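Local coordinates for protein apicoplast TIC22, putative (Plasmodium falciparum 3D7, PDB 4E6Z) that is probably an essential chaperone required for protein import into the apicoplast, at residues A[207-219]-A[251-263]. Sequence-based numbering, arbitrary orientation.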
# COMPACT_ATOMS: atom_id res chain seq x y z
N SER A 207 -9.38 -19.46 12.70
CA SER A 207 -8.59 -19.12 13.88
C SER A 207 -8.39 -17.61 13.96
O SER A 207 -8.85 -16.87 13.10
CB SER A 207 -7.23 -19.82 13.82
OG SER A 207 -6.48 -19.39 12.70
N ASN A 208 -7.68 -17.17 15.00
CA ASN A 208 -7.44 -15.74 15.21
C ASN A 208 -6.02 -15.32 14.82
O ASN A 208 -5.06 -16.05 15.05
CB ASN A 208 -7.74 -15.36 16.66
CG ASN A 208 -6.79 -16.01 17.64
OD1 ASN A 208 -6.90 -17.21 17.92
ND2 ASN A 208 -5.85 -15.24 18.17
N ILE A 209 -5.91 -14.14 14.22
CA ILE A 209 -4.62 -13.64 13.75
C ILE A 209 -4.36 -12.20 14.20
O ILE A 209 -5.22 -11.57 14.81
CB ILE A 209 -4.53 -13.70 12.21
CG1 ILE A 209 -5.56 -12.75 11.58
CG2 ILE A 209 -4.74 -15.13 11.72
CD1 ILE A 209 -5.69 -12.92 10.08
N ILE A 210 -3.17 -11.70 13.90
CA ILE A 210 -2.82 -10.33 14.23
C ILE A 210 -3.09 -9.40 13.04
O ILE A 210 -2.59 -9.64 11.95
CB ILE A 210 -1.35 -10.20 14.66
CG1 ILE A 210 -1.13 -10.87 16.02
CG2 ILE A 210 -0.93 -8.72 14.72
CD1 ILE A 210 0.28 -10.76 16.54
N PRO A 211 -3.88 -8.35 13.27
CA PRO A 211 -4.22 -7.39 12.21
C PRO A 211 -3.01 -6.54 11.85
O PRO A 211 -2.33 -6.03 12.74
CB PRO A 211 -5.30 -6.51 12.86
CG PRO A 211 -5.69 -7.21 14.13
CD PRO A 211 -4.50 -7.99 14.55
N LEU A 212 -2.75 -6.39 10.56
CA LEU A 212 -1.62 -5.62 10.07
C LEU A 212 -2.15 -4.45 9.26
O LEU A 212 -2.66 -4.64 8.15
CB LEU A 212 -0.75 -6.51 9.19
CG LEU A 212 0.73 -6.63 9.54
CD1 LEU A 212 0.91 -6.76 11.04
CD2 LEU A 212 1.32 -7.81 8.81
N PHE A 213 -2.04 -3.24 9.80
CA PHE A 213 -2.70 -2.08 9.21
C PHE A 213 -1.77 -1.25 8.35
O PHE A 213 -0.66 -0.94 8.75
CB PHE A 213 -3.30 -1.19 10.30
CG PHE A 213 -4.32 -1.88 11.15
CD1 PHE A 213 -5.67 -1.82 10.83
CD2 PHE A 213 -3.94 -2.59 12.28
CE1 PHE A 213 -6.61 -2.45 11.62
CE2 PHE A 213 -4.87 -3.22 13.07
CZ PHE A 213 -6.21 -3.16 12.74
N PHE A 214 -2.25 -0.89 7.16
CA PHE A 214 -1.52 0.05 6.32
C PHE A 214 -1.65 1.47 6.86
O PHE A 214 -0.69 2.23 6.83
CB PHE A 214 -1.98 -0.04 4.86
CG PHE A 214 -1.34 -1.17 4.10
CD1 PHE A 214 -0.17 -0.96 3.38
CD2 PHE A 214 -1.89 -2.44 4.12
CE1 PHE A 214 0.43 -2.00 2.69
CE2 PHE A 214 -1.29 -3.48 3.44
CZ PHE A 214 -0.13 -3.26 2.73
N ASP A 215 -2.83 1.80 7.37
CA ASP A 215 -3.05 3.11 7.99
C ASP A 215 -2.96 3.04 9.51
O ASP A 215 -3.68 2.28 10.15
CB ASP A 215 -4.39 3.70 7.56
CG ASP A 215 -4.38 4.21 6.12
OD1 ASP A 215 -3.47 3.82 5.36
OD2 ASP A 215 -5.28 4.99 5.76
N LEU A 216 -2.06 3.84 10.07
CA LEU A 216 -1.92 3.95 11.51
C LEU A 216 -3.26 4.28 12.15
O LEU A 216 -3.64 3.69 13.16
CB LEU A 216 -0.89 5.03 11.87
CG LEU A 216 -0.78 5.35 13.37
CD1 LEU A 216 -0.49 4.10 14.18
CD2 LEU A 216 0.29 6.41 13.63
N GLU A 217 -3.98 5.22 11.55
CA GLU A 217 -5.26 5.68 12.10
C GLU A 217 -6.30 4.56 12.17
O GLU A 217 -7.19 4.58 13.03
CB GLU A 217 -5.79 6.89 11.32
CG GLU A 217 -5.32 6.97 9.87
CD GLU A 217 -3.94 7.60 9.72
OE1 GLU A 217 -3.83 8.84 9.85
OE2 GLU A 217 -2.98 6.86 9.45
N ASP A 218 -6.20 3.57 11.28
CA ASP A 218 -7.06 2.40 11.35
C ASP A 218 -6.70 1.54 12.56
O ASP A 218 -7.58 1.02 13.25
CB ASP A 218 -6.95 1.56 10.07
CG ASP A 218 -7.60 2.24 8.86
OD1 ASP A 218 -8.44 3.15 9.05
OD2 ASP A 218 -7.29 1.84 7.72
N LEU A 219 -5.40 1.39 12.81
CA LEU A 219 -4.91 0.64 13.95
C LEU A 219 -5.38 1.28 15.25
O LEU A 219 -5.98 0.61 16.09
CB LEU A 219 -3.38 0.56 13.93
CG LEU A 219 -2.73 -0.02 15.19
CD1 LEU A 219 -3.24 -1.42 15.47
CD2 LEU A 219 -1.21 -0.01 15.08
N ASP A 251 6.66 -18.07 7.99
CA ASP A 251 5.30 -18.34 8.45
C ASP A 251 4.53 -17.05 8.72
O ASP A 251 4.56 -16.53 9.84
CB ASP A 251 5.33 -19.21 9.71
CG ASP A 251 3.95 -19.46 10.28
OD1 ASP A 251 3.23 -20.34 9.75
OD2 ASP A 251 3.57 -18.78 11.26
N HIS A 252 3.84 -16.53 7.71
CA HIS A 252 3.06 -15.30 7.87
C HIS A 252 1.59 -15.61 8.13
O HIS A 252 0.76 -14.70 8.16
CB HIS A 252 3.19 -14.41 6.63
CG HIS A 252 2.38 -14.87 5.46
ND1 HIS A 252 2.92 -15.57 4.41
CD2 HIS A 252 1.06 -14.73 5.18
CE1 HIS A 252 1.98 -15.84 3.53
NE2 HIS A 252 0.84 -15.34 3.97
N LYS A 253 1.27 -16.88 8.30
CA LYS A 253 -0.11 -17.32 8.52
C LYS A 253 -0.71 -16.61 9.72
O LYS A 253 -1.93 -16.51 9.86
CB LYS A 253 -0.14 -18.83 8.74
CG LYS A 253 -1.23 -19.56 7.97
CD LYS A 253 -1.14 -21.06 8.21
CE LYS A 253 -2.14 -21.84 7.38
NZ LYS A 253 -3.54 -21.36 7.61
N LYS A 254 0.15 -16.10 10.59
CA LYS A 254 -0.26 -15.48 11.84
C LYS A 254 -0.68 -14.02 11.66
O LYS A 254 -1.09 -13.36 12.62
CB LYS A 254 0.87 -15.58 12.87
CG LYS A 254 2.23 -15.17 12.33
CD LYS A 254 3.36 -15.69 13.20
CE LYS A 254 4.72 -15.31 12.61
NZ LYS A 254 5.86 -15.90 13.37
N PHE A 255 -0.57 -13.51 10.44
CA PHE A 255 -0.90 -12.11 10.16
C PHE A 255 -2.06 -11.96 9.18
O PHE A 255 -2.24 -12.77 8.27
CB PHE A 255 0.32 -11.37 9.61
CG PHE A 255 1.36 -11.06 10.65
CD1 PHE A 255 1.16 -10.03 11.56
CD2 PHE A 255 2.54 -11.79 10.71
CE1 PHE A 255 2.12 -9.75 12.52
CE2 PHE A 255 3.50 -11.50 11.67
CZ PHE A 255 3.29 -10.48 12.58
N GLY A 256 -2.84 -10.90 9.37
CA GLY A 256 -3.87 -10.52 8.43
C GLY A 256 -3.69 -9.07 8.01
O GLY A 256 -3.45 -8.20 8.84
N PHE A 257 -3.78 -8.82 6.70
CA PHE A 257 -3.62 -7.47 6.18
C PHE A 257 -4.92 -6.68 6.24
O PHE A 257 -5.96 -7.14 5.77
CB PHE A 257 -3.09 -7.49 4.74
CG PHE A 257 -1.62 -7.75 4.64
CD1 PHE A 257 -0.70 -6.82 5.10
CD2 PHE A 257 -1.15 -8.92 4.06
CE1 PHE A 257 0.66 -7.06 5.00
CE2 PHE A 257 0.21 -9.16 3.96
CZ PHE A 257 1.11 -8.23 4.44
N VAL A 258 -4.86 -5.49 6.82
CA VAL A 258 -5.99 -4.57 6.80
C VAL A 258 -5.66 -3.35 5.94
O VAL A 258 -4.91 -2.47 6.36
CB VAL A 258 -6.39 -4.10 8.21
CG1 VAL A 258 -7.59 -3.16 8.13
CG2 VAL A 258 -6.70 -5.30 9.12
N PRO A 259 -6.22 -3.30 4.72
CA PRO A 259 -5.98 -2.19 3.79
C PRO A 259 -6.41 -0.86 4.38
O PRO A 259 -7.28 -0.81 5.25
CB PRO A 259 -6.87 -2.54 2.60
CG PRO A 259 -7.15 -4.00 2.72
CD PRO A 259 -7.16 -4.29 4.17
N SER A 260 -5.80 0.22 3.90
CA SER A 260 -6.27 1.56 4.24
C SER A 260 -7.75 1.65 3.92
O SER A 260 -8.16 1.41 2.79
CB SER A 260 -5.50 2.60 3.42
OG SER A 260 -6.08 3.89 3.57
N THR A 261 -8.56 1.98 4.92
CA THR A 261 -10.00 2.10 4.70
C THR A 261 -10.30 3.20 3.67
O THR A 261 -11.30 3.14 2.96
CB THR A 261 -10.78 2.37 6.00
OG1 THR A 261 -10.38 3.63 6.55
CG2 THR A 261 -10.54 1.26 7.01
N GLN A 262 -9.42 4.19 3.60
CA GLN A 262 -9.56 5.24 2.60
C GLN A 262 -9.29 4.73 1.19
O GLN A 262 -10.04 5.04 0.26
CB GLN A 262 -8.65 6.43 2.93
CG GLN A 262 -9.22 7.36 3.99
CD GLN A 262 -8.55 8.72 3.98
OE1 GLN A 262 -7.38 8.85 3.60
NE2 GLN A 262 -9.29 9.75 4.40
N SER A 263 -8.22 3.96 1.03
CA SER A 263 -7.91 3.35 -0.26
C SER A 263 -9.10 2.55 -0.77
O SER A 263 -9.47 2.63 -1.94
CB SER A 263 -6.69 2.44 -0.16
OG SER A 263 -5.53 3.18 0.15
O HOH W 1 -5.13 0.24 7.43
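Leu212 lies between Gly256 and Val258 in a parallel beta ladder, in which strand 255-258 forms the outermost strand of a four-stranded mixed sheet beside strand 208-213. Five backbone hydrogen bonds join the strands, from Ile210 N to Lys254 O at one end to Phe214 N to Val258 O at the other. The shortest, Leu212 N to Gly256 O at 2.6 Å, is bent, whereas Val258 N gives a nearly straight bond to Leu212 O.

Packing is tight on the face carrying Leu212, Phe255 and Phe257. Both methyls of Leu212 lie against the Phe255 ring, CD1 coming to 3.3 Å from CD1 of the phenylalanine, and Leu246 of helix 243-247 touches both residues. Phe214 and Phe257 meet obliquely, their ring planes at 35°. On the other face, Val258 CG2 makes a CH-pi contact over the Phe213 ring, and Leu219 CA also lies over a face of that ring. Ile209 turns CG1 between its backbone N and carbonyl carbon (chi1 65°), which carries CD1 to 3.4 Å from Gly256 CA, where no side chain intervenes.

The strand entrance is looser: Lys253 and Lys254 are exposed, and their carbonyl oxygens, not their side chains, meet Ile209. Beyond the other end the contact turns polar, joining the starts of two helices. A water accepts from Asp215 N and reaches Val258 O and Asp218 OD2. The Asp218 carboxylate grips Thr261 with both oxygens, OD2 taking the backbone N-H on its syn lone pair. Ser260 OG, weakly capping its own helix, donates to Asp215 OD2 at 2.6 Å, arriving 48° out of the carboxylate plane.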